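Local atomic coordinates of leukotriene A-4 hydrolase (Saccharomyces cerevisiae, PDB entry 2XQ0), a protein that cleaves N-terminal residues, preferentially from di- and tripeptides, as a zinc aminopeptidase of the M1 family, and has low epoxide hydrolase activity in vitro. Residues Thr125-Leu130 with Pro140-Gln145; Val39-Ser44 with Ser173-Val178; Gly587-Val592 with His619-Ala624; Lys43-Gly48 with Phe118-Lys123. One frame throughout, in Å; residues are numbered along the deposited sequence.

Contact 1: Thr125-Leu130 with Pro140-Gln145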
loop_
_atom_site.group_PDB
_atom_site.type_symbol
_atom_site.label_atom_id
_atom_site.label_comp_id
_atom_site.label_asym_id
_atom_site.label_seq_id
_atom_site.Cartn_x
_atom_site.Cartn_y
_atom_site.Cartn_z
ATOM N N THR A 125 -5.288 2.025 -17.246
ATOM C CA THR A 125 -4.351 2.347 -16.168
ATOM C C THR A 125 -4.405 1.317 -15.041
ATOM O O THR A 125 -3.706 1.442 -14.031
ATOM C CB THR A 125 -4.639 3.743 -15.568
ATOM O OG1 THR A 125 -5.956 3.759 -14.993
ATOM C CG2 THR A 125 -4.532 4.830 -16.651
ATOM N N ALA A 126 -5.241 0.300 -15.205
ATOM C CA ALA A 126 -5.444 -0.681 -14.130
ATOM C C ALA A 126 -4.519 -1.919 -14.234
ATOM O O ALA A 126 -4.291 -2.628 -13.245
ATOM C CB ALA A 126 -6.914 -1.092 -14.067
ATOM N N LEU A 127 -3.950 -2.155 -15.417
ATOM C CA LEU A 127 -3.281 -3.422 -15.669
ATOM C C LEU A 127 -1.843 -3.234 -16.088
ATOM O O LEU A 127 -1.495 -2.239 -16.730
ATOM C CB LEU A 127 -4.025 -4.214 -16.762
ATOM C CG LEU A 127 -5.477 -4.588 -16.417
ATOM C CD1 LEU A 127 -6.244 -5.062 -17.672
ATOM C CD2 LEU A 127 -5.545 -5.638 -15.292
ATOM N N GLN A 128 -1.001 -4.190 -15.719
ATOM C CA GLN A 128 0.288 -4.321 -16.376
ATOM C C GLN A 128 0.361 -5.687 -17.083
ATOM O O GLN A 128 -0.003 -6.721 -16.505
ATOM C CB GLN A 128 1.473 -4.151 -15.412
ATOM C CG GLN A 128 2.825 -4.102 -16.200
ATOM C CD GLN A 128 4.073 -4.195 -15.325
ATOM O OE1 GLN A 128 3.993 -4.346 -14.106
ATOM N NE2 GLN A 128 5.239 -4.102 -15.957
ATOM N N TRP A 129 0.802 -5.682 -18.340
ATOM C CA TRP A 129 0.941 -6.922 -19.109
ATOM C C TRP A 129 2.400 -7.210 -19.331
ATOM O O TRP A 129 3.148 -6.316 -19.712
ATOM C CB TRP A 129 0.268 -6.803 -20.486
ATOM C CG TRP A 129 -1.205 -6.504 -20.432
ATOM C CD1 TRP A 129 -1.789 -5.281 -20.337
ATOM C CD2 TRP A 129 -2.272 -7.459 -20.474
ATOM N NE1 TRP A 129 -3.162 -5.411 -20.315
ATOM C CE2 TRP A 129 -3.483 -6.738 -20.396
ATOM C CE3 TRP A 129 -2.321 -8.854 -20.569
ATOM C CZ2 TRP A 129 -4.727 -7.360 -20.413
ATOM C CZ3 TRP A 129 -3.560 -9.474 -20.586
ATOM C CH2 TRP A 129 -4.748 -8.723 -20.515
ATOM N N LEU A 130 2.801 -8.458 -19.102
ATOM C CA LEU A 130 4.132 -8.922 -19.465
ATOM C C LEU A 130 4.047 -10.032 -20.502
ATOM O O LEU A 130 3.208 -10.925 -20.388
ATOM C CB LEU A 130 4.878 -9.434 -18.229
ATOM C CG LEU A 130 5.299 -8.371 -17.216
ATOM C CD1 LEU A 130 4.236 -8.197 -16.152
ATOM C CD2 LEU A 130 6.611 -8.748 -16.574
ATOM N N PRO A 140 3.535 -15.329 -20.531
ATOM C CA PRO A 140 2.997 -13.982 -20.325
ATOM C C PRO A 140 2.244 -13.883 -19.003
ATOM O O PRO A 140 1.923 -14.894 -18.394
ATOM C CB PRO A 140 2.020 -13.808 -21.498
ATOM C CG PRO A 140 1.583 -15.185 -21.807
ATOM C CD PRO A 140 2.792 -16.057 -21.575
ATOM N N TYR A 141 1.922 -12.664 -18.587
ATOM C CA TYR A 141 1.403 -12.439 -17.247
ATOM C C TYR A 141 0.714 -11.099 -17.236
ATOM O O TYR A 141 1.107 -10.185 -17.964
ATOM C CB TYR A 141 2.574 -12.419 -16.259
ATOM C CG TYR A 141 2.235 -12.489 -14.773
ATOM C CD1 TYR A 141 1.858 -11.350 -14.068
ATOM C CD2 TYR A 141 2.366 -13.680 -14.069
ATOM C CE1 TYR A 141 1.596 -11.396 -12.713
ATOM C CE2 TYR A 141 2.105 -13.741 -12.718
ATOM C CZ TYR A 141 1.714 -12.595 -12.043
ATOM O OH TYR A 141 1.447 -12.656 -10.695
ATOM N N VAL A 142 -0.321 -10.976 -16.419
ATOM C CA VAL A 142 -0.974 -9.695 -16.246
ATOM C C VAL A 142 -1.464 -9.611 -14.808
ATOM O O VAL A 142 -1.819 -10.627 -14.208
ATOM C CB VAL A 142 -2.152 -9.552 -17.208
ATOM C CG1 VAL A 142 -3.147 -10.695 -16.969
ATOM C CG2 VAL A 142 -2.834 -8.173 -17.087
ATOM N N PHE A 143 -1.457 -8.410 -14.243
ATOM C CA PHE A 143 -2.034 -8.215 -12.904
ATOM C C PHE A 143 -2.608 -6.823 -12.816
ATOM O O PHE A 143 -2.183 -5.930 -13.546
ATOM C CB PHE A 143 -0.993 -8.447 -11.804
ATOM C CG PHE A 143 0.114 -7.427 -11.782
ATOM C CD1 PHE A 143 -0.013 -6.257 -11.045
ATOM C CD2 PHE A 143 1.275 -7.635 -12.501
ATOM C CE1 PHE A 143 1.018 -5.321 -11.042
ATOM C CE2 PHE A 143 2.302 -6.721 -12.484
ATOM C CZ PHE A 143 2.176 -5.564 -11.764
ATOM N N SER A 144 -3.563 -6.642 -11.913
ATOM C CA SER A 144 -4.196 -5.344 -11.688
ATOM C C SER A 144 -3.709 -4.662 -10.419
ATOM O O SER A 144 -3.097 -5.276 -9.536
ATOM C CB SER A 144 -5.707 -5.539 -11.580
ATOM O OG SER A 144 -5.989 -6.254 -10.391
ATOM N N GLN A 145 -3.985 -3.368 -10.338
ATOM C CA GLN A 145 -3.791 -2.590 -9.125
ATOM C C GLN A 145 -4.793 -1.444 -9.261
ATOM O O GLN A 145 -4.627 -0.577 -10.121
ATOM C CB GLN A 145 -2.362 -2.049 -9.042
ATOM C CG GLN A 145 -2.198 -0.893 -8.058
ATOM C CD GLN A 145 -2.552 -1.296 -6.642
ATOM O OE1 GLN A 145 -2.024 -2.279 -6.121
ATOM N NE2 GLN A 145 -3.460 -0.552 -6.018
HETATM O O HOH W 1 -2.669 -0.157 -12.091
#

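Contact 2: Val39-Ser44 with Ser173-Val178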
loop_
_atom_site.group_PDB
_atom_site.type_symbol
_atom_site.label_atom_id
_atom_site.label_comp_id
_atom_site.label_asym_id
_atom_site.label_seq_id
_atom_site.Cartn_x
_atom_site.Cartn_y
_atom_site.Cartn_z
ATOM N N VAL A 39 -9.587 -12.870 -20.670
ATOM C CA VAL A 39 -8.257 -12.288 -20.732
ATOM C C VAL A 39 -7.567 -12.655 -22.036
ATOM O O VAL A 39 -7.397 -13.831 -22.335
ATOM C CB VAL A 39 -7.384 -12.840 -19.596
ATOM C CG1 VAL A 39 -5.937 -12.447 -19.806
ATOM C CG2 VAL A 39 -7.921 -12.392 -18.235
ATOM N N SER A 40 -7.149 -11.648 -22.795
ATOM C CA SER A 40 -6.464 -11.869 -24.059
ATOM C C SER A 40 -5.071 -11.291 -23.997
ATOM O O SER A 40 -4.911 -10.078 -24.097
ATOM C CB SER A 40 -7.219 -11.217 -25.222
ATOM O OG SER A 40 -6.477 -11.337 -26.433
ATOM N N PHE A 41 -4.076 -12.169 -23.845
ATOM C CA PHE A 41 -2.661 -11.788 -23.866
ATOM C C PHE A 41 -2.264 -11.323 -25.253
ATOM O O PHE A 41 -1.412 -10.451 -25.410
ATOM C CB PHE A 41 -1.770 -12.955 -23.407
ATOM C CG PHE A 41 -2.011 -13.365 -21.975
ATOM C CD1 PHE A 41 -1.411 -12.675 -20.933
ATOM C CD2 PHE A 41 -2.855 -14.422 -21.674
ATOM C CE1 PHE A 41 -1.645 -13.034 -19.609
ATOM C CE2 PHE A 41 -3.101 -14.785 -20.361
ATOM C CZ PHE A 41 -2.491 -14.092 -19.325
ATOM N N GLU A 42 -2.893 -11.910 -26.257
ATOM C CA GLU A 42 -2.672 -11.510 -27.641
ATOM C C GLU A 42 -2.952 -10.024 -27.838
ATOM O O GLU A 42 -2.156 -9.312 -28.453
ATOM C CB GLU A 42 -3.555 -12.330 -28.583
ATOM C CG GLU A 42 -3.290 -12.059 -30.047
ATOM C CD GLU A 42 -4.463 -12.441 -30.926
ATOM O OE1 GLU A 42 -4.370 -12.264 -32.163
ATOM O OE2 GLU A 42 -5.481 -12.917 -30.374
ATOM N N LYS A 43 -4.082 -9.552 -27.313
ATOM C CA LYS A 43 -4.477 -8.171 -27.535
ATOM C C LYS A 43 -4.118 -7.282 -26.352
ATOM O O LYS A 43 -4.255 -6.065 -26.425
ATOM C CB LYS A 43 -5.975 -8.093 -27.828
ATOM C CG LYS A 43 -6.360 -8.742 -29.146
ATOM C CD LYS A 43 -7.864 -8.792 -29.338
ATOM C CE LYS A 43 -8.225 -9.103 -30.789
ATOM N NZ LYS A 43 -7.501 -10.300 -31.305
ATOM N N SER A 44 -3.630 -7.896 -25.277
ATOM C CA SER A 44 -3.483 -7.215 -23.991
ATOM C C SER A 44 -4.753 -6.448 -23.628
ATOM O O SER A 44 -4.718 -5.244 -23.375
ATOM C CB SER A 44 -2.263 -6.285 -23.987
ATOM O OG SER A 44 -1.084 -7.017 -24.245
ATOM N N SER A 173 -9.230 -17.592 -19.301
ATOM C CA SER A 173 -7.831 -17.299 -19.618
ATOM C C SER A 173 -7.126 -18.570 -20.066
ATOM O O SER A 173 -7.462 -19.657 -19.602
ATOM C CB SER A 173 -7.111 -16.736 -18.386
ATOM O OG SER A 173 -5.768 -16.379 -18.692
ATOM N N PRO A 174 -6.137 -18.449 -20.967
ATOM C CA PRO A 174 -5.364 -19.650 -21.309
ATOM C C PRO A 174 -4.330 -20.000 -20.248
ATOM O O PRO A 174 -3.618 -20.978 -20.429
ATOM C CB PRO A 174 -4.669 -19.264 -22.617
ATOM C CG PRO A 174 -4.575 -17.775 -22.564
ATOM C CD PRO A 174 -5.793 -17.299 -21.824
ATOM N N LEU A 175 -4.245 -19.205 -19.177
ATOM C CA LEU A 175 -3.328 -19.457 -18.057
ATOM C C LEU A 175 -4.079 -19.306 -16.727
ATOM O O LEU A 175 -5.119 -18.656 -16.684
ATOM C CB LEU A 175 -2.155 -18.469 -18.097
ATOM C CG LEU A 175 -1.173 -18.572 -19.272
ATOM C CD1 LEU A 175 -0.255 -17.361 -19.351
ATOM C CD2 LEU A 175 -0.344 -19.851 -19.172
ATOM N N PRO A 176 -3.567 -19.919 -15.654
ATOM C CA PRO A 176 -4.162 -19.787 -14.313
ATOM C C PRO A 176 -4.537 -18.338 -13.907
ATOM O O PRO A 176 -3.877 -17.368 -14.278
ATOM C CB PRO A 176 -3.070 -20.357 -13.405
ATOM C CG PRO A 176 -2.433 -21.467 -14.261
ATOM C CD PRO A 176 -2.465 -20.911 -15.677
ATOM N N VAL A 177 -5.625 -18.214 -13.163
ATOM C CA VAL A 177 -6.134 -16.919 -12.729
ATOM C C VAL A 177 -6.316 -16.964 -11.228
ATOM O O VAL A 177 -6.823 -17.953 -10.688
ATOM C CB VAL A 177 -7.527 -16.594 -13.345
ATOM C CG1 VAL A 177 -8.131 -15.317 -12.727
ATOM C CG2 VAL A 177 -7.455 -16.474 -14.855
ATOM N N VAL A 178 -5.896 -15.904 -10.555
ATOM C CA VAL A 178 -6.337 -15.690 -9.187
ATOM C C VAL A 178 -7.144 -14.398 -9.118
ATOM O O VAL A 178 -6.986 -13.506 -9.959
ATOM C CB VAL A 178 -5.185 -15.667 -8.191
ATOM C CG1 VAL A 178 -4.400 -16.982 -8.265
ATOM C CG2 VAL A 178 -4.286 -14.468 -8.457
#

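Contact 3: Gly587-Val592 with His619-Ala624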
loop_
_atom_site.group_PDB
_atom_site.type_symbol
_atom_site.label_atom_id
_atom_site.label_comp_id
_atom_site.label_asym_id
_atom_site.label_seq_id
_atom_site.Cartn_x
_atom_site.Cartn_y
_atom_site.Cartn_z
ATOM N N GLY A 587 11.430 -3.768 -9.334
ATOM C CA GLY A 587 10.428 -2.844 -9.847
ATOM C C GLY A 587 9.662 -2.106 -8.756
ATOM O O GLY A 587 8.891 -1.186 -9.031
ATOM N N ARG A 588 9.867 -2.511 -7.507
ATOM C CA ARG A 588 9.195 -1.864 -6.382
ATOM C C ARG A 588 9.558 -0.380 -6.310
ATOM O O ARG A 588 10.728 -0.034 -6.191
ATOM C CB ARG A 588 9.564 -2.558 -5.069
ATOM C CG ARG A 588 8.779 -2.054 -3.868
ATOM C CD ARG A 588 9.000 -2.940 -2.653
ATOM N NE ARG A 588 8.277 -2.442 -1.489
ATOM C CZ ARG A 588 8.417 -2.919 -0.259
ATOM N NH1 ARG A 588 9.247 -3.924 -0.023
ATOM N NH2 ARG A 588 7.721 -2.391 0.736
ATOM N N MET A 589 8.553 0.494 -6.378
ATOM C CA MET A 589 8.810 1.935 -6.453
ATOM C C MET A 589 9.746 2.419 -5.362
ATOM O O MET A 589 10.673 3.193 -5.619
ATOM C CB MET A 589 7.505 2.739 -6.434
ATOM C CG MET A 589 6.863 2.877 -7.805
ATOM S SD MET A 589 5.386 3.915 -7.835
ATOM C CE MET A 589 4.239 2.944 -6.858
ATOM N N LYS A 590 9.515 1.945 -4.143
ATOM C CA LYS A 590 10.311 2.398 -2.999
ATOM C C LYS A 590 11.823 2.275 -3.229
ATOM O O LYS A 590 12.598 3.032 -2.641
ATOM C CB LYS A 590 9.886 1.669 -1.716
ATOM C CG LYS A 590 10.845 0.583 -1.248
ATOM C CD LYS A 590 10.349 -0.144 0.012
ATOM C CE LYS A 590 10.523 0.683 1.276
ATOM N NZ LYS A 590 10.381 -0.158 2.503
ATOM N N PHE A 591 12.249 1.330 -4.071
ATOM C CA PHE A 591 13.678 1.168 -4.380
ATOM C C PHE A 591 14.065 1.818 -5.701
ATOM O O PHE A 591 15.100 2.486 -5.798
ATOM C CB PHE A 591 14.088 -0.307 -4.416
ATOM C CG PHE A 591 13.726 -1.070 -3.172
ATOM C CD1 PHE A 591 14.103 -0.605 -1.927
ATOM C CD2 PHE A 591 13.015 -2.262 -3.259
ATOM C CE1 PHE A 591 13.766 -1.306 -0.786
ATOM C CE2 PHE A 591 12.678 -2.968 -2.117
ATOM C CZ PHE A 591 13.051 -2.491 -0.887
ATOM N N VAL A 592 13.217 1.614 -6.707
ATOM C CA VAL A 592 13.440 2.114 -8.060
ATOM C C VAL A 592 13.540 3.641 -8.153
ATOM O O VAL A 592 14.516 4.163 -8.702
ATOM C CB VAL A 592 12.348 1.592 -9.018
ATOM C CG1 VAL A 592 12.419 2.286 -10.377
ATOM C CG2 VAL A 592 12.465 0.080 -9.174
ATOM N N HIS A 619 6.472 -1.193 -14.058
ATOM C CA HIS A 619 5.027 -0.937 -14.103
ATOM C C HIS A 619 4.809 0.451 -14.673
ATOM O O HIS A 619 5.643 1.338 -14.468
ATOM C CB HIS A 619 4.394 -1.026 -12.700
ATOM C CG HIS A 619 2.890 -1.068 -12.712
ATOM N ND1 HIS A 619 2.113 0.059 -12.867
ATOM C CD2 HIS A 619 2.028 -2.104 -12.601
ATOM C CE1 HIS A 619 0.836 -0.279 -12.853
ATOM N NE2 HIS A 619 0.755 -1.588 -12.695
ATOM N N PRO A 620 3.695 0.651 -15.396
ATOM C CA PRO A 620 3.388 1.973 -15.958
ATOM C C PRO A 620 3.569 3.128 -14.970
ATOM O O PRO A 620 4.107 4.175 -15.349
ATOM C CB PRO A 620 1.912 1.849 -16.327
ATOM C CG PRO A 620 1.749 0.429 -16.679
ATOM C CD PRO A 620 2.676 -0.349 -15.768
ATOM N N ILE A 621 3.119 2.936 -13.731
ATOM C CA ILE A 621 3.210 3.965 -12.700
ATOM C C ILE A 621 4.655 4.289 -12.379
ATOM O O ILE A 621 5.073 5.445 -12.419
ATOM C CB ILE A 621 2.545 3.510 -11.392
ATOM C CG1 ILE A 621 1.188 2.851 -11.663
ATOM C CG2 ILE A 621 2.403 4.695 -10.457
ATOM C CD1 ILE A 621 0.082 3.811 -11.998
ATOM N N CYS A 622 5.413 3.252 -12.048
ATOM C CA CYS A 622 6.832 3.409 -11.760
ATOM C C CYS A 622 7.609 4.004 -12.946
ATOM O O CYS A 622 8.516 4.812 -12.742
ATOM C CB CYS A 622 7.427 2.076 -11.320
ATOM S SG CYS A 622 9.187 2.129 -11.021
ATOM N N LYS A 623 7.256 3.627 -14.177
ATOM C CA LYS A 623 7.910 4.222 -15.346
ATOM C C LYS A 623 7.592 5.716 -15.438
ATOM O O LYS A 623 8.471 6.533 -15.747
ATOM C CB LYS A 623 7.516 3.509 -16.650
ATOM C CG LYS A 623 8.295 3.988 -17.878
ATOM C CD LYS A 623 7.832 3.287 -19.161
ATOM C CE LYS A 623 8.425 3.952 -20.407
ATOM N NZ LYS A 623 7.739 3.539 -21.681
ATOM N N ALA A 624 6.336 6.063 -15.159
ATOM C CA ALA A 624 5.876 7.447 -15.221
ATOM C C ALA A 624 6.678 8.325 -14.272
ATOM O O ALA A 624 7.209 9.373 -14.648
ATOM C CB ALA A 624 4.397 7.523 -14.880
HETATM O O HOH W 2 7.623 -1.384 -11.657
#

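Contact 4: Lys43-Gly48 with Phe118-Lys123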
loop_
_atom_site.group_PDB
_atom_site.type_symbol
_atom_site.label_atom_id
_atom_site.label_comp_id
_atom_site.label_asym_id
_atom_site.label_seq_id
_atom_site.Cartn_x
_atom_site.Cartn_y
_atom_site.Cartn_z
ATOM N N LYS A 43 -4.082 -9.552 -27.313
ATOM C CA LYS A 43 -4.477 -8.171 -27.535
ATOM C C LYS A 43 -4.118 -7.282 -26.352
ATOM O O LYS A 43 -4.255 -6.065 -26.425
ATOM C CB LYS A 43 -5.975 -8.093 -27.828
ATOM C CG LYS A 43 -6.360 -8.742 -29.146
ATOM C CD LYS A 43 -7.864 -8.792 -29.338
ATOM C CE LYS A 43 -8.225 -9.103 -30.789
ATOM N NZ LYS A 43 -7.501 -10.300 -31.305
ATOM N N SER A 44 -3.630 -7.896 -25.277
ATOM C CA SER A 44 -3.483 -7.215 -23.991
ATOM C C SER A 44 -4.753 -6.448 -23.628
ATOM O O SER A 44 -4.718 -5.244 -23.375
ATOM C CB SER A 44 -2.263 -6.285 -23.987
ATOM O OG SER A 44 -1.084 -7.017 -24.245
ATOM N N ALA A 45 -5.871 -7.163 -23.605
ATOM C CA ALA A 45 -7.143 -6.600 -23.191
ATOM C C ALA A 45 -7.950 -7.598 -22.372
ATOM O O ALA A 45 -7.851 -8.811 -22.550
ATOM C CB ALA A 45 -7.955 -6.151 -24.412
ATOM N N ILE A 46 -8.741 -7.070 -21.456
ATOM C CA ILE A 46 -9.771 -7.844 -20.796
ATOM C C ILE A 46 -11.117 -7.332 -21.303
ATOM O O ILE A 46 -11.345 -6.126 -21.384
ATOM C CB ILE A 46 -9.632 -7.744 -19.274
ATOM C CG1 ILE A 46 -8.370 -8.504 -18.832
ATOM C CG2 ILE A 46 -10.843 -8.346 -18.584
ATOM C CD1 ILE A 46 -8.124 -8.470 -17.346
ATOM N N SER A 47 -11.997 -8.251 -21.683
ATOM C CA SER A 47 -13.253 -7.864 -22.304
ATOM C C SER A 47 -14.332 -8.718 -21.679
ATOM O O SER A 47 -14.042 -9.704 -21.021
ATOM C CB SER A 47 -13.211 -8.100 -23.825
ATOM O OG SER A 47 -12.934 -9.472 -24.114
ATOM N N GLY A 48 -15.582 -8.346 -21.887
ATOM C CA GLY A 48 -16.676 -9.144 -21.382
ATOM C C GLY A 48 -17.743 -8.212 -20.899
ATOM O O GLY A 48 -18.003 -7.174 -21.514
ATOM N N PHE A 118 -18.116 -4.449 -22.431
ATOM C CA PHE A 118 -17.029 -3.513 -22.610
ATOM C C PHE A 118 -15.744 -4.275 -22.854
ATOM O O PHE A 118 -15.695 -5.499 -22.679
ATOM C CB PHE A 118 -16.880 -2.661 -21.339
ATOM C CG PHE A 118 -16.393 -3.442 -20.159
ATOM C CD1 PHE A 118 -17.275 -4.192 -19.395
ATOM C CD2 PHE A 118 -15.054 -3.455 -19.831
ATOM C CE1 PHE A 118 -16.821 -4.926 -18.317
ATOM C CE2 PHE A 118 -14.602 -4.185 -18.772
ATOM C CZ PHE A 118 -15.486 -4.932 -18.013
ATOM N N ARG A 119 -14.704 -3.541 -23.239
ATOM C CA ARG A 119 -13.347 -4.061 -23.211
ATOM C C ARG A 119 -12.384 -2.978 -22.714
ATOM O O ARG A 119 -12.645 -1.781 -22.866
ATOM C CB ARG A 119 -12.931 -4.561 -24.600
ATOM C CG ARG A 119 -12.982 -3.495 -25.680
ATOM C CD ARG A 119 -12.723 -4.083 -27.080
ATOM N NE ARG A 119 -11.383 -4.657 -27.151
ATOM C CZ ARG A 119 -11.120 -5.961 -27.174
ATOM N NH1 ARG A 119 -12.111 -6.846 -27.158
ATOM N NH2 ARG A 119 -9.859 -6.378 -27.234
ATOM N N THR A 120 -11.277 -3.401 -22.110
ATOM C CA THR A 120 -10.212 -2.475 -21.773
ATOM C C THR A 120 -9.475 -1.993 -23.026
ATOM O O THR A 120 -9.564 -2.603 -24.094
ATOM C CB THR A 120 -9.227 -3.069 -20.745
ATOM O OG1 THR A 120 -8.584 -4.254 -21.277
ATOM C CG2 THR A 120 -9.965 -3.415 -19.473
ATOM N N THR A 121 -8.760 -0.882 -22.909
ATOM C CA THR A 121 -8.034 -0.358 -24.064
ATOM C C THR A 121 -6.539 -0.284 -23.781
ATOM O O THR A 121 -6.085 -0.576 -22.664
ATOM C CB THR A 121 -8.557 1.040 -24.513
ATOM O OG1 THR A 121 -8.135 2.044 -23.583
ATOM C CG2 THR A 121 -10.081 1.054 -24.640
ATOM N N ASP A 122 -5.777 0.084 -24.802
ATOM C CA ASP A 122 -4.337 0.263 -24.660
ATOM C C ASP A 122 -4.001 1.326 -23.604
ATOM O O ASP A 122 -2.920 1.306 -23.033
ATOM C CB ASP A 122 -3.709 0.662 -26.000
ATOM C CG ASP A 122 -3.903 -0.392 -27.078
ATOM O OD1 ASP A 122 -4.377 -1.503 -26.755
ATOM O OD2 ASP A 122 -3.578 -0.110 -28.253
ATOM N N LYS A 123 -4.918 2.260 -23.357
ATOM C CA LYS A 123 -4.683 3.311 -22.356
ATOM C C LYS A 123 -5.069 2.918 -20.915
ATOM O O LYS A 123 -4.936 3.723 -19.979
ATOM C CB LYS A 123 -5.390 4.611 -22.754
ATOM C CG LYS A 123 -4.791 5.307 -23.966
ATOM C CD LYS A 123 -4.930 6.823 -23.841
ATOM C CE LYS A 123 -4.482 7.552 -25.102
ATOM N NZ LYS A 123 -5.492 7.456 -26.197
HETATM O O HOH W 3 -4.757 -4.437 -28.489
HETATM O O HOH W 4 -6.063 -3.303 -21.978
HETATM O O HOH W 5 -3.692 -3.288 -24.946
#

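Contact 1: Thr125-Leu130 with Pro140-Gln145
Trp129 and Val142 sit side by side on one face of a beta hairpin, strands 127-130 and 141-144 running antiparallel with their short axes 169° apart and 4.7 Å at closest approach. Backbone bonds zip the two together. Leu130 and Tyr141 form a hydrogen-bonded pair, the bond from Leu130 N to Tyr141 O being short at 2.7 Å and almost straight. Gln128 and Phe143 form the next such pair, and beyond the last bridge Gln145 N donates to Ala126 O, carrying the ladder on to Gln145, a substrate-binding residue. One water gives protons to both Thr125 O and Gln145 O, closing this end of the hairpin.

Apolar contacts differ on the two faces. On the side of Leu127, Trp129, Val142 and Ser144, the valine lies under the indole: CG2, anti to its own backbone N, makes a CH-pi contact 3.5 Å from the centroid of the six-membered ring of Trp129. A branched, compact residue suits this place because CB also packs beneath the ring. Leu127 CD2 comes down on Ser144 CB, whose hydroxyl is held by Ile209 N of the next strand.

On the other side, Gln128 and Phe143 run alongside each other, amide and ring planes 69° apart. The extended glutamine chain, CG anti to the backbone N (chi1 -172°), carries its amide out beside the far end of the ring, while Ser270 satisfies the buried oxygen by a hydrogen bond. That oxygen, Gln128 OE1, lies obliquely to the ring, 3.2 Å from Phe143 CZ.

Contact 2: Val39-Ser44 with Ser173-Val178
Phe41 reaches across to three consecutive residues, Ser173, Pro174 and Leu175, and most of this contact is apolar packing about its ring. Pro174 approaches the ring edge, its CG 3.9 Å from Phe41 CD2, while Leu175 slants in with CD1 4.0 Å from Phe41 CZ. A flat aromatic suits the place: its edge meets the proline ring, while the leucine comes in obliquely. Val39 lays CG1 over one ring face near the rim, and its CB also packs on Ser173, 4.0 Å from Ser173 OG. With CG anti to the carbonyl carbon (chi1 -64°), the phenylalanine side chain extends toward the 173-175 turn.

Polar contact is slight, and no hydrogen bond joins the segments. Ser173 OG lies near the ring plane, 3.5 Å from Phe41 CE2; this buried hydroxyl is hydrogen-bonded to Ser211 OG. On the turn leaving strand 28-40, Ser40 OG accepts from Lys43 N, forming an ST motif.

The packing joins two beta connections in the N-terminal domain: Phe41 follows strand 28-40, and the loop of residues 173-176 leads from strand 165-172, the parallel neighbour of strand 28-40, to strand 177-179 of another sheet. Pro140, just before strand 141-144, and Ser211 of strand 209-211 also touch Phe41, so its ring lies between the two sheets.

Contact 3: Gly587-Val592 with His619-Ala624
Cys622 is a small knob set in a shallow hollow walled by Gly587, Met589 and Val592. The cysteine side chain points toward the opposing segment, and its short length lets the two backbones come close, the CA atoms of Met589 and Cys622 being 5.9 Å apart. Its CB meets the stem of the methionine, at 3.6 Å from Met589 CG. The sulfur, anti to the backbone N (chi1 177°), reaches Val592 CG1, with Cys622 SG fitting tightly at 3.3 Å. It also lies 3.9 Å from Gly587 O, and glycine suits that wall because it adds no side chain to it. A beta-branched valine is well suited here, because its methyl reaches the sulfur without a long, flexible chain.

Both segments are the beginnings of helices, 589-600 and 620-629, in the helical C-terminal domain of this enzyme family. Arg588 is the N-cap of the first. His619 caps the second with its ring, as ND1 accepts from Ile621 N at 3.2 Å, close to the imidazole plane and along a nearly straight N-H path.

Farther along the methionine, the two side chains cross at a slant, Met589 SD 4.0 Å from Ile621 CG2. The long thioether chain, bent at its last torsion (chi3 -67°), also packs against Tyr273, a substrate-binding residue. Beside this apolar patch a water bridges the loops before the helices, donating to Gly587 O and accepting from His619 N at 2.7 Å.

Contact 4: Lys43-Gly48 with Phe118-Lys123
Ile46 and Thr120 pair where strands 45-48 and 118-120 run antiparallel, neighbours in the large mixed sheet of the N-terminal domain, with their short axes 4.6 Å apart. The tight part is this strand ladder and the side chains upon it. Thr120 N donates to Ile46 O, and Gly48 and Phe118 exchange two backbone bonds. At Ile46 N the usual carbonyl partner is replaced by a side chain: Thr120 OG1 accepts a hydrogen bond from Ile46 N, 2.8 Å. The hydroxyl sits between the backbone N and the carbonyl carbon (chi1 61°), which turns it toward the isoleucine, and it thus satisfies Ile46 N. Between these bonds, Ser47 and Arg119 come unusually near, CA to CA 3.9 Å, with their CB atoms touching. Arg119, bent at chi3, lays its guanidinium along strand 45-48, NH2 lying 3.4 Å from Ala45 CB. Glycine suits position 48, whose backbone angles would press a side chain against the preceding carbonyl.

Toward solvent the fit becomes looser, beginning at the aliphatic chain of Lys43, which crosses that of Arg119 at about a right angle. Beyond Thr120 the segments part and waters fill in for direct bonds. One links Lys43 O to Asp122 OD1, weakly at the aspartate. Another is held by three groups: it donates to Ser44 O and Thr121 O, and the water accepts a hydrogen bond from Thr120 OG1, 2.8 Å.

How the contacts relate
Trp129 of contact 1 ties the N-terminal domain contacts together: its CZ2 lies 3.3 Å from Ser44 C, in the turn shared by contacts 2 and 4, and its ring also packs on Ile46. Contacts 2 and 4 are further joined by a probable hydrogen bond from Ser40 N to Ala45 O, 2.9 Å. In the other direction contact 1 meets the C-terminal domain, where Gln128 OE1 approaches His619 CD2 of contact 3 at 3.3 Å. Contacts 1 and 3 flank the bestatin pocket: the side chain of Gln145 is about 4 Å from the inhibitor and about 10 Å from the zinc ion, that of Met589 about 7 Å and 13 Å.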